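Side-chain contacts in putative uncharacterized protein (Archaeoglobus fulgidus, PDB 4KPP), which probably exchanges protons for calcium ions across the membrane as a member of the sodium/calcium exchanger family: residues S364-Y367 / I368-L372; A238-D241 / E242-V246. All coordinates share one frame; numbering follows the deposited sequence.

Contact 1: S364-Y367 / I368-L372; sequences SAIY and IILSL
Tyr367 and Ser371, one turn apart on helix 357-377, form an intrahelical serine-to-carbonyl contact within a segment predicted to cross the membrane. Ser371 OG donates to Tyr367 O at 2.6 Å, reaching back to the carbonyl of the preceding turn. What brings it there is the first torsion: OG stands anti to its own carbonyl carbon, beside the backbone N (chi1 -62°), and so faces the N-terminal end of the helix. The hydroxyl meets the oxygen tilted 34° from the carbonyl plane. Ser371 N donates to the same oxygen, but weakly, at 3.1 Å and over a bent N-H...O path, so Tyr367 O is shared between two donors of one residue. The turn before is more regular: Ile368 N, Ile369 N and Leu370 N donate to the carbonyls of Ser364, Ala365 and Ile366, all with nearly straight N-H...O paths.

Apolar branches follow the same path. Ile368 CG1 lies 3.3 Å from Ser364 O and Ile369 CG1 3.2 Å from Ala365 O, each folded back over a carbonyl four residues earlier. Ile366 and Leu370 run side by side, pointing the same way, with Ile366 CG2 3.7 Å from Leu370 CD1; both also touch Leu347 of helix 338-353. Tyr367 packs on Leu319 and Gln323 of helix 311-331, and Ser371 on Phe326 of that helix.

With an alanine at Ser371, Tyr367 O would probably keep just the weak backbone bond from this residue. The chemistry implies that Ser371 can lie buried against helix 311-331 with its hydroxyl bonded within its own helix, while Ile369 and Leu370 lie on the surface, where they may face lipid.

Contact 2: A238-D241 / E242-V246; sequences AGID and EFLAV
Asp241 caps the start of helix 242-267, its carboxylate receiving the backbone N-H of Phe243 two residues on. The bond from Phe243 N to Asp241 OD1 is 3.2 Å long and almost straight at the hydrogen (174°), yet it comes from above the carboxylate plane, 77° out of it. Asp241 CG lies anti to the backbone N (chi1 175°), which swings the carboxylate forward over the first turn. There Asp241 OD2 approaches Phe243 CB at 3.5 Å, and Asp241 OD1 sits at the edge of the phenyl ring, near its plane, with the carboxylate and ring planes steeply inclined to each other. Leu244 N donates to Asp241 O at 3.2 Å, so both the side chain and the backbone of the N-cap residue take up amides of the opening turn. A negative charge here probably interacts favourably with the helix dipole.

Beside the cap, Ile240 CD1 meets Leu244 CB at 3.7 Å, an apolar contact bridging the N-cap residue; Ile240 is poorly ordered, so its detail is less certain.

Further out, Glu242 OE2 forms a salt bridge with Arg236, tying the new helix to the end of helix 224-237, whose Ala235 touches Ile240. On helix 96-127, Tyr99 meets the Phe243 ring edge-to-face and Ala102 adds to its packing, so the capped turn packs against both helices.

How the contacts relate
Both contacts are local, joining residues two to four apart in sequence, yet they illustrate different problems of helix building. Contact 1 lies inside a continuous helix and is partly buried; contact 2 is a surface contact at the junction of a loop and a helix. They share no element: their centres are about 29 Å apart and their nearest atoms about 15 Å. In contact 1 a neutral hydroxyl adds a second donor to a helix carbonyl, whereas in contact 2 a carboxylate accepts from an amide at a helix start. Contact 1 also lies nearer the bound calcium, Ser371 being about 12 Å from it by its side chain, while contact 2 is remote from the calcium site.

Contact 1: S364-Y367 / I368-L372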
loop_
_atom_site.group_PDB
_atom_site.type_symbol
_atom_site.label_atom_id
_atom_site.label_comp_id
_atom_site.label_asym_id
_atom_site.label_seq_id
_atom_site.Cartn_x
_atom_site.Cartn_y
_atom_site.Cartn_z
ATOM N N SER A 364 -2.030 -20.763 -5.015
ATOM C CA SER A 364 -3.385 -20.231 -5.157
ATOM C C SER A 364 -4.400 -21.198 -4.559
ATOM O O SER A 364 -5.260 -20.797 -3.775
ATOM C CB SER A 364 -3.733 -19.970 -6.625
ATOM O OG SER A 364 -2.942 -18.935 -7.175
ATOM N N ALA A 365 -4.291 -22.470 -4.936
ATOM C CA ALA A 365 -5.182 -23.510 -4.429
ATOM C C ALA A 365 -5.096 -23.632 -2.910
ATOM O O ALA A 365 -6.113 -23.766 -2.232
ATOM C CB ALA A 365 -4.870 -24.848 -5.087
ATOM N N ILE A 366 -3.878 -23.576 -2.380
ATOM C CA ILE A 366 -3.666 -23.698 -0.940
ATOM C C ILE A 366 -4.293 -22.535 -0.165
ATOM O O ILE A 366 -4.967 -22.749 0.843
ATOM C CB ILE A 366 -2.163 -23.841 -0.600
ATOM C CG1 ILE A 366 -1.618 -25.148 -1.181
ATOM C CG2 ILE A 366 -1.942 -23.804 0.903
ATOM C CD1 ILE A 366 -0.178 -25.439 -0.820
ATOM N N TYR A 367 -4.078 -21.312 -0.645
ATOM C CA TYR A 367 -4.700 -20.128 -0.058
ATOM C C TYR A 367 -6.209 -20.303 0.044
ATOM O O TYR A 367 -6.799 -20.106 1.104
ATOM C CB TYR A 367 -4.410 -18.897 -0.914
ATOM C CG TYR A 367 -3.076 -18.234 -0.660
ATOM C CD1 TYR A 367 -2.565 -18.110 0.626
ATOM C CD2 TYR A 367 -2.334 -17.717 -1.710
ATOM C CE1 TYR A 367 -1.348 -17.493 0.856
ATOM C CE2 TYR A 367 -1.122 -17.100 -1.494
ATOM C CZ TYR A 367 -0.630 -16.990 -0.212
ATOM O OH TYR A 367 0.582 -16.374 -0.008
ATOM N N ILE A 368 -6.823 -20.676 -1.074
ATOM C CA ILE A 368 -8.268 -20.828 -1.152
ATOM C C ILE A 368 -8.768 -21.967 -0.272
ATOM O O ILE A 368 -9.729 -21.804 0.481
ATOM C CB ILE A 368 -8.725 -21.061 -2.604
ATOM C CG1 ILE A 368 -8.392 -19.841 -3.467
ATOM C CG2 ILE A 368 -10.216 -21.358 -2.655
ATOM C CD1 ILE A 368 -8.721 -20.020 -4.939
ATOM N N ILE A 369 -8.111 -23.118 -0.365
ATOM C CA ILE A 369 -8.541 -24.292 0.385
ATOM C C ILE A 369 -8.346 -24.102 1.892
ATOM O O ILE A 369 -9.162 -24.559 2.684
ATOM C CB ILE A 369 -7.859 -25.581 -0.133
ATOM C CG1 ILE A 369 -8.343 -25.887 -1.553
ATOM C CG2 ILE A 369 -8.152 -26.761 0.777
ATOM C CD1 ILE A 369 -7.682 -27.085 -2.184
ATOM N N LEU A 370 -7.281 -23.404 2.282
ATOM C CA LEU A 370 -7.079 -23.042 3.688
ATOM C C LEU A 370 -8.159 -22.085 4.184
ATOM O O LEU A 370 -8.547 -22.124 5.350
ATOM C CB LEU A 370 -5.707 -22.397 3.902
ATOM C CG LEU A 370 -4.479 -23.305 3.979
ATOM C CD1 LEU A 370 -3.221 -22.465 4.132
ATOM C CD2 LEU A 370 -4.609 -24.284 5.131
ATOM N N SER A 371 -8.635 -21.222 3.293
ATOM C CA SER A 371 -9.621 -20.207 3.651
ATOM C C SER A 371 -10.980 -20.795 4.012
ATOM O O SER A 371 -11.616 -20.360 4.970
ATOM C CB SER A 371 -9.795 -19.213 2.500
ATOM O OG SER A 371 -8.582 -18.539 2.225
ATOM N N LEU A 372 -11.416 -21.781 3.236
ATOM C CA LEU A 372 -12.778 -22.312 3.333
ATOM C C LEU A 372 -13.228 -22.864 4.700
ATOM O O LEU A 372 -14.348 -22.580 5.127
ATOM C CB LEU A 372 -13.043 -23.323 2.210
ATOM C CG LEU A 372 -12.870 -22.760 0.795
ATOM C CD1 LEU A 372 -13.275 -23.777 -0.264
ATOM C CD2 LEU A 372 -13.653 -21.463 0.628
#

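Contact 2: A238-D241 / E242-V246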
loop_
_atom_site.group_PDB
_atom_site.type_symbol
_atom_site.label_atom_id
_atom_site.label_comp_id
_atom_site.label_asym_id
_atom_site.label_seq_id
_atom_site.Cartn_x
_atom_site.Cartn_y
_atom_site.Cartn_z
ATOM N N ALA A 238 22.556 -6.063 -15.689
ATOM C CA ALA A 238 22.791 -7.249 -14.878
ATOM C C ALA A 238 22.076 -8.430 -15.534
ATOM O O ALA A 238 21.545 -8.306 -16.638
ATOM C CB ALA A 238 22.305 -7.033 -13.458
ATOM N N GLY A 239 22.054 -9.574 -14.864
ATOM C CA GLY A 239 21.415 -10.746 -15.434
ATOM C C GLY A 239 20.000 -10.963 -14.933
ATOM O O GLY A 239 19.377 -11.982 -15.235
ATOM N N ILE A 240 19.487 -9.995 -14.179
ATOM C CA ILE A 240 18.213 -10.150 -13.484
ATOM C C ILE A 240 16.983 -9.820 -14.335
ATOM O O ILE A 240 16.942 -8.803 -15.030
ATOM C CB ILE A 240 18.195 -9.335 -12.164
ATOM C CG1 ILE A 240 16.761 -8.964 -11.767
ATOM C CG2 ILE A 240 19.072 -8.098 -12.293
ATOM C CD1 ILE A 240 16.408 -9.315 -10.330
ATOM N N ASP A 241 15.993 -10.706 -14.279
ATOM C CA ASP A 241 14.716 -10.508 -14.953
ATOM C C ASP A 241 14.024 -9.231 -14.476
ATOM O O ASP A 241 13.937 -8.968 -13.277
ATOM C CB ASP A 241 13.811 -11.722 -14.723
ATOM C CG ASP A 241 12.415 -11.538 -15.294
ATOM O OD1 ASP A 241 12.230 -10.708 -16.211
ATOM O OD2 ASP A 241 11.495 -12.240 -14.827
ATOM N N GLU A 242 13.520 -8.454 -15.427
ATOM C CA GLU A 242 12.889 -7.172 -15.133
ATOM C C GLU A 242 11.623 -7.305 -14.288
ATOM O O GLU A 242 11.260 -6.383 -13.558
ATOM C CB GLU A 242 12.574 -6.427 -16.432
ATOM C CG GLU A 242 13.800 -6.000 -17.220
ATOM C CD GLU A 242 13.457 -5.571 -18.632
ATOM O OE1 GLU A 242 12.934 -6.411 -19.394
ATOM O OE2 GLU A 242 13.706 -4.397 -18.982
ATOM N N PHE A 243 10.955 -8.450 -14.391
ATOM C CA PHE A 243 9.730 -8.678 -13.632
ATOM C C PHE A 243 9.997 -8.740 -12.139
ATOM O O PHE A 243 9.149 -8.359 -11.337
ATOM C CB PHE A 243 9.017 -9.949 -14.094
ATOM C CG PHE A 243 8.127 -9.738 -15.279
ATOM C CD1 PHE A 243 6.902 -9.104 -15.136
ATOM C CD2 PHE A 243 8.511 -10.168 -16.539
ATOM C CE1 PHE A 243 6.074 -8.901 -16.228
ATOM C CE2 PHE A 243 7.690 -9.970 -17.637
ATOM C CZ PHE A 243 6.468 -9.335 -17.482
ATOM N N LEU A 244 11.180 -9.216 -11.767
ATOM C CA LEU A 244 11.553 -9.290 -10.362
ATOM C C LEU A 244 11.752 -7.889 -9.783
ATOM O O LEU A 244 11.402 -7.627 -8.631
ATOM C CB LEU A 244 12.816 -10.132 -10.188
ATOM C CG LEU A 244 12.740 -11.579 -10.690
ATOM C CD1 LEU A 244 14.071 -12.287 -10.488
ATOM C CD2 LEU A 244 11.609 -12.350 -10.012
ATOM N N ALA A 245 12.308 -6.992 -10.590
ATOM C CA ALA A 245 12.526 -5.612 -10.170
ATOM C C ALA A 245 11.198 -4.863 -10.058
ATOM O O ALA A 245 10.931 -4.198 -9.061
ATOM C CB ALA A 245 13.462 -4.902 -11.144
ATOM N N VAL A 246 10.372 -4.987 -11.091
ATOM C CA VAL A 246 9.064 -4.339 -11.139
ATOM C C VAL A 246 8.134 -4.830 -10.030
ATOM O O VAL A 246 7.419 -4.044 -9.407
ATOM C CB VAL A 246 8.386 -4.568 -12.512
ATOM C CG1 VAL A 246 6.920 -4.147 -12.477
ATOM C CG2 VAL A 246 9.135 -3.822 -13.602
#